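Side-chain contacts in carbohydrate kinase, FGGY (Novosphingobium aromaticivorans, PDB 3H6E), which is probably a carbohydrate kinase of the FGGY family, transferring phosphate to a sugar substrate: residues N358-E361 with E365-A368; P329-H334 with D458-R463. One frame throughout, in Å; residues are numbered along the deposited sequence.

From the N terminus the chain first reaches helix 328-333, which carries the opening half of interaction 2. Interaction 1 follows: the loop after strand 355-357 closes on the start of helix 363-384 with three residues between its segments. The chain then runs through strands 390-394, 415-419 and 443-445 of the seven-stranded sheet before helix 457-468 returns and closes interaction 2 across 123 residues. Interaction 1 is thus nested inside the loop of interaction 2. The two touch where Val331 packs against Glu365 and where Asn358 ND2 meets His334 O in a probable hydrogen bond, so helices 328-333, 363-384 and 457-468 are joined at the periphery.

Interaction 1: N358-E361 with E365-A368; sequences NRPE and ERRA
Pro360 and Arg366 meet in a local loop-to-helix contact at the surface of the C-terminal FGGY domain, of the actin-like ATPase clan, where the chain leaving strand 355-357 turns into helix 363-384. The rigid proline ring suits this turn, offering an apolar side to the helix: its CB lies 3.6 Å from Glu365 CB, its CG reaches the Glu365 backbone, and Pro360 CD is 4.0 Å from Arg366 CG. Arg366 runs on past the ring, and the bend at chi3 (-55°) brings its guanidinium back beneath the loop carbonyls. Pro360 O sits 3.0 Å above the guanidinium plane, offset toward the rim, an approach too steep for a hydrogen bond though probably still favourable for a cation; Glu361 O lies in the plane at the edge, 3.2 Å from Arg366 NH2. Arg359 crosses Arg366 at a slant, its guanidinium turned 43° from the other. Its NE is modelled 2.8 Å from Arg366 NH1, but both are donors on like charges, so that spacing is doubtful. With an alanine replacing Arg366, the Pro360 and Glu361 carbonyls would probably lose their neighbouring positive charge and the flank of the proline its cover. Beyond the pair, Glu365 extends toward helix 328-333, touching Glu330 and Val331 and forming a long, weak ion pair with Arg336, which also packs on Pro360 in the loop between that helix and strand 337-339.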
loop_
_atom_site.group_PDB
_atom_site.type_symbol
_atom_site.label_atom_id
_atom_site.label_comp_id
_atom_site.label_asym_id
_atom_site.label_seq_id
_atom_site.Cartn_x
_atom_site.Cartn_y
_atom_site.Cartn_z
ATOM N N ASN A 358 6.807 -0.585 34.955
ATOM C CA ASN A 358 7.402 -1.844 35.368
ATOM C C ASN A 358 8.159 -2.425 34.180
ATOM O O ASN A 358 7.822 -3.492 33.662
ATOM C CB ASN A 358 6.332 -2.816 35.866
ATOM C CG ASN A 358 5.440 -2.201 36.930
ATOM O OD1 ASN A 358 5.769 -1.167 37.513
ATOM N ND2 ASN A 358 4.303 -2.835 37.186
ATOM N N ARG A 359 9.171 -1.689 33.737
ATOM C CA ARG A 359 9.992 -2.113 32.615
ATOM C C ARG A 359 10.670 -3.439 32.923
ATOM O O ARG A 359 11.337 -3.576 33.946
ATOM C CB ARG A 359 11.022 -1.029 32.278
ATOM C CG ARG A 359 12.286 -1.520 31.589
ATOM C CD ARG A 359 12.679 -0.570 30.468
ATOM N NE ARG A 359 14.120 -0.361 30.367
ATOM C CZ ARG A 359 14.700 0.836 30.407
ATOM N NH1 ARG A 359 13.958 1.930 30.539
ATOM N NH2 ARG A 359 16.019 0.944 30.304
ATOM N N PRO A 360 10.482 -4.432 32.044
ATOM C CA PRO A 360 11.155 -5.719 32.230
ATOM C C PRO A 360 12.643 -5.508 32.015
ATOM O O PRO A 360 13.024 -4.628 31.244
ATOM C CB PRO A 360 10.575 -6.595 31.110
ATOM C CG PRO A 360 9.407 -5.827 30.549
ATOM C CD PRO A 360 9.711 -4.386 30.792
ATOM N N GLU A 361 13.476 -6.288 32.689
ATOM C CA GLU A 361 14.914 -6.094 32.578
ATOM C C GLU A 361 15.562 -7.137 31.676
ATOM O O GLU A 361 16.768 -7.105 31.440
ATOM C CB GLU A 361 15.557 -6.060 33.966
ATOM C CG GLU A 361 15.239 -4.782 34.730
ATOM C CD GLU A 361 15.397 -4.937 36.229
ATOM O OE1 GLU A 361 15.908 -5.991 36.666
ATOM O OE2 GLU A 361 15.003 -4.007 36.967
ATOM N N GLU A 365 10.978 -10.601 27.737
ATOM C CA GLU A 365 9.806 -9.974 28.334
ATOM C C GLU A 365 9.606 -8.566 27.793
ATOM O O GLU A 365 8.482 -8.070 27.730
ATOM C CB GLU A 365 9.917 -9.945 29.859
ATOM C CG GLU A 365 9.794 -11.309 30.511
ATOM C CD GLU A 365 9.615 -11.223 32.015
ATOM O OE1 GLU A 365 9.598 -10.094 32.549
ATOM O OE2 GLU A 365 9.492 -12.287 32.660
ATOM N N ARG A 366 10.702 -7.924 27.406
ATOM C CA ARG A 366 10.623 -6.602 26.806
ATOM C C ARG A 366 10.186 -6.748 25.350
ATOM O O ARG A 366 9.405 -5.948 24.841
ATOM C CB ARG A 366 11.969 -5.876 26.911
ATOM C CG ARG A 366 11.843 -4.432 27.380
ATOM C CD ARG A 366 13.186 -3.711 27.453
ATOM N NE ARG A 366 14.157 -4.420 28.281
ATOM C CZ ARG A 366 15.136 -3.826 28.956
ATOM N NH1 ARG A 366 15.269 -2.504 28.918
ATOM N NH2 ARG A 366 15.977 -4.553 29.682
ATOM N N ARG A 367 10.680 -7.795 24.697
ATOM C CA ARG A 367 10.336 -8.084 23.310
ATOM C C ARG A 367 8.893 -8.567 23.185
ATOM O O ARG A 367 8.218 -8.304 22.188
ATOM C CB ARG A 367 11.285 -9.135 22.729
ATOM C CG ARG A 367 12.716 -8.662 22.531
ATOM C CD ARG A 367 13.369 -9.426 21.397
ATOM N NE ARG A 367 13.562 -10.837 21.712
ATOM C CZ ARG A 367 13.646 -11.800 20.799
ATOM N NH1 ARG A 367 13.533 -11.508 19.510
ATOM N NH2 ARG A 367 13.829 -13.060 21.173
ATOM N N ALA A 368 8.425 -9.289 24.196
ATOM C CA ALA A 368 7.057 -9.783 24.199
ATOM C C ALA A 368 6.094 -8.626 24.435
ATOM O O ALA A 368 5.048 -8.531 23.790
ATOM C CB ALA A 368 6.883 -10.856 25.258
#

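Interaction 2: P329-H334 with D458-R463; sequences PEVLRH and DTYRNR
The ring of Tyr460 has two backbone carbonyls at its edge, Val331 O near its plane and Leu332 O in plane, the latter 3.7 Å from Tyr460 CD1, while the Leu332 and Val331 side chains approach obliquely from one side of the ring plane. Val331 CG1 lies 4.2 Å from Tyr460 CE1 and 3.8 Å from Tyr460 OH. Leu332 CD1 meets the ring near its CB-CG end, at a modelled distance too short to trust, but the apolar meeting is clear. Tyr460 holds CG anti to its backbone N (chi1 -168°), which swings the ring across to helix 328-333, and its hydroxyl donates a hydrogen bond to Arg336 O just past that helix. Tyrosine fits because a long flat ring can cover aliphatic branches and still deliver a polar tip to a backbone carbonyl. Leu372 of helix 363-384 also touches Tyr460, and Ala369 of the same helix touches Val331.

At the borders each segment ties up its own backbone. The Arg463 guanidinium has Thr459 CG2 over the centre of one face, 3.4 Å above it, and its NH1 makes a weak bond to Thr459 O. In segment 329-334, His334 ND1 donates to Glu330 O at 3.3 Å, reaching it from the face opposite to that used by His334 N.

The late helix 457-468 is thus packed on helix 328-333 of the C-terminal FGGY region, far from the chain's centre, by buried apolar side chains, while the one polar atom of the Tyr460 side chain is paired with Arg336 O, so the hydroxyl is satisfied within this apolar contact.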
loop_
_atom_site.group_PDB
_atom_site.type_symbol
_atom_site.label_atom_id
_atom_site.label_comp_id
_atom_site.label_asym_id
_atom_site.label_seq_id
_atom_site.Cartn_x
_atom_site.Cartn_y
_atom_site.Cartn_z
ATOM N N PRO A 329 2.821 -14.364 29.878
ATOM C CA PRO A 329 2.139 -14.531 31.166
ATOM C C PRO A 329 2.638 -13.575 32.252
ATOM O O PRO A 329 1.824 -12.883 32.864
ATOM C CB PRO A 329 2.460 -15.978 31.537
ATOM C CG PRO A 329 2.555 -16.668 30.219
ATOM C CD PRO A 329 3.140 -15.663 29.256
ATOM N N GLU A 330 3.948 -13.536 32.479
ATOM C CA GLU A 330 4.520 -12.679 33.522
ATOM C C GLU A 330 4.469 -11.182 33.200
ATOM O O GLU A 330 4.295 -10.358 34.099
ATOM C CB GLU A 330 5.946 -13.121 33.869
ATOM C CG GLU A 330 6.071 -13.769 35.248
ATOM C CD GLU A 330 4.723 -14.010 35.917
ATOM O OE1 GLU A 330 4.212 -15.151 35.847
ATOM O OE2 GLU A 330 4.173 -13.053 36.508
ATOM N N VAL A 331 4.623 -10.834 31.925
ATOM C CA VAL A 331 4.463 -9.451 31.487
ATOM C C VAL A 331 3.073 -8.972 31.868
ATOM O O VAL A 331 2.892 -7.922 32.487
ATOM C CB VAL A 331 4.608 -9.328 29.961
ATOM C CG1 VAL A 331 4.013 -8.009 29.471
ATOM C CG2 VAL A 331 6.065 -9.449 29.549
ATOM N N LEU A 332 2.099 -9.780 31.480
ATOM C CA LEU A 332 0.691 -9.535 31.724
ATOM C C LEU A 332 0.420 -9.208 33.191
ATOM O O LEU A 332 -0.048 -8.113 33.518
ATOM C CB LEU A 332 -0.084 -10.791 31.320
ATOM C CG LEU A 332 -1.418 -10.708 30.580
ATOM C CD1 LEU A 332 -1.659 -9.322 30.046
ATOM C CD2 LEU A 332 -1.429 -11.735 29.453
ATOM N N ARG A 333 0.735 -10.156 34.070
ATOM C CA ARG A 333 0.316 -10.073 35.468
ATOM C C ARG A 333 1.116 -9.102 36.337
ATOM O O ARG A 333 0.724 -8.813 37.470
ATOM C CB ARG A 333 0.274 -11.466 36.108
ATOM C CG ARG A 333 -0.805 -12.373 35.519
ATOM C CD ARG A 333 -1.381 -13.322 36.566
ATOM N NE ARG A 333 -2.577 -14.018 36.090
ATOM C CZ ARG A 333 -2.659 -15.334 35.910
ATOM N NH1 ARG A 333 -1.615 -16.109 36.174
ATOM N NH2 ARG A 333 -3.788 -15.879 35.477
ATOM N N HIS A 334 2.231 -8.597 35.816
ATOM C CA HIS A 334 2.985 -7.575 36.535
ATOM C C HIS A 334 2.685 -6.182 35.999
ATOM O O HIS A 334 3.243 -5.194 36.472
ATOM C CB HIS A 334 4.490 -7.848 36.483
ATOM C CG HIS A 334 4.955 -8.862 37.482
ATOM N ND1 HIS A 334 5.503 -10.071 37.114
ATOM C CD2 HIS A 334 4.945 -8.849 38.835
ATOM C CE1 HIS A 334 5.817 -10.759 38.197
ATOM N NE2 HIS A 334 5.489 -10.040 39.256
ATOM N N ASP A 458 -7.842 -8.304 29.047
ATOM C CA ASP A 458 -8.756 -7.209 29.368
ATOM C C ASP A 458 -8.190 -6.335 30.478
ATOM O O ASP A 458 -8.006 -5.133 30.297
ATOM C CB ASP A 458 -10.124 -7.737 29.798
ATOM C CG ASP A 458 -11.036 -8.023 28.625
ATOM O OD1 ASP A 458 -11.796 -9.012 28.696
ATOM O OD2 ASP A 458 -10.998 -7.262 27.637
ATOM N N THR A 459 -7.935 -6.945 31.630
ATOM C CA THR A 459 -7.345 -6.239 32.759
ATOM C C THR A 459 -6.145 -5.446 32.269
ATOM O O THR A 459 -5.988 -4.267 32.582
ATOM C CB THR A 459 -6.884 -7.225 33.851
ATOM O OG1 THR A 459 -7.920 -8.181 34.104
ATOM C CG2 THR A 459 -6.545 -6.487 35.140
ATOM N N TYR A 460 -5.309 -6.110 31.478
ATOM C CA TYR A 460 -4.123 -5.496 30.892
ATOM C C TYR A 460 -4.482 -4.283 30.043
ATOM O O TYR A 460 -4.021 -3.173 30.311
ATOM C CB TYR A 460 -3.385 -6.526 30.042
ATOM C CG TYR A 460 -1.992 -6.124 29.612
ATOM C CD1 TYR A 460 -0.901 -6.313 30.454
ATOM C CD2 TYR A 460 -1.765 -5.582 28.355
ATOM C CE1 TYR A 460 0.375 -5.962 30.056
ATOM C CE2 TYR A 460 -0.492 -5.226 27.949
ATOM C CZ TYR A 460 0.574 -5.418 28.801
ATOM O OH TYR A 460 1.840 -5.067 28.395
ATOM N N ARG A 461 -5.308 -4.491 29.019
ATOM C CA ARG A 461 -5.699 -3.389 28.146
ATOM C C ARG A 461 -6.433 -2.308 28.917
ATOM O O ARG A 461 -6.271 -1.122 28.638
ATOM C CB ARG A 461 -6.571 -3.857 26.981
ATOM C CG ARG A 461 -7.020 -2.693 26.102
ATOM C CD ARG A 461 -7.739 -3.139 24.839
ATOM N NE ARG A 461 -9.190 -3.143 24.996
ATOM C CZ ARG A 461 -10.045 -3.062 23.981
ATOM N NH1 ARG A 461 -9.590 -2.964 22.738
ATOM N NH2 ARG A 461 -11.352 -3.071 24.208
ATOM N N ASN A 462 -7.250 -2.725 29.879
ATOM C CA ASN A 462 -7.964 -1.783 30.730
ATOM C C ASN A 462 -6.995 -0.851 31.448
ATOM O O ASN A 462 -7.163 0.371 31.424
ATOM C CB ASN A 462 -8.860 -2.519 31.726
ATOM C CG ASN A 462 -10.119 -3.063 31.082
ATOM O OD1 ASN A 462 -10.736 -2.399 30.249
ATOM N ND2 ASN A 462 -10.511 -4.273 31.467
ATOM N N ARG A 463 -5.975 -1.432 32.076
ATOM C CA ARG A 463 -4.920 -0.637 32.695
ATOM C C ARG A 463 -4.236 0.255 31.661
ATOM O O ARG A 463 -4.145 1.469 31.841
ATOM C CB ARG A 463 -3.893 -1.530 33.403
ATOM C CG ARG A 463 -4.140 -1.680 34.900
ATOM C CD ARG A 463 -4.986 -2.902 35.230
ATOM N NE ARG A 463 -4.254 -3.883 36.035
ATOM C CZ ARG A 463 -3.503 -4.864 35.539
ATOM N NH1 ARG A 463 -3.366 -5.015 34.226
ATOM N NH2 ARG A 463 -2.885 -5.700 36.362
#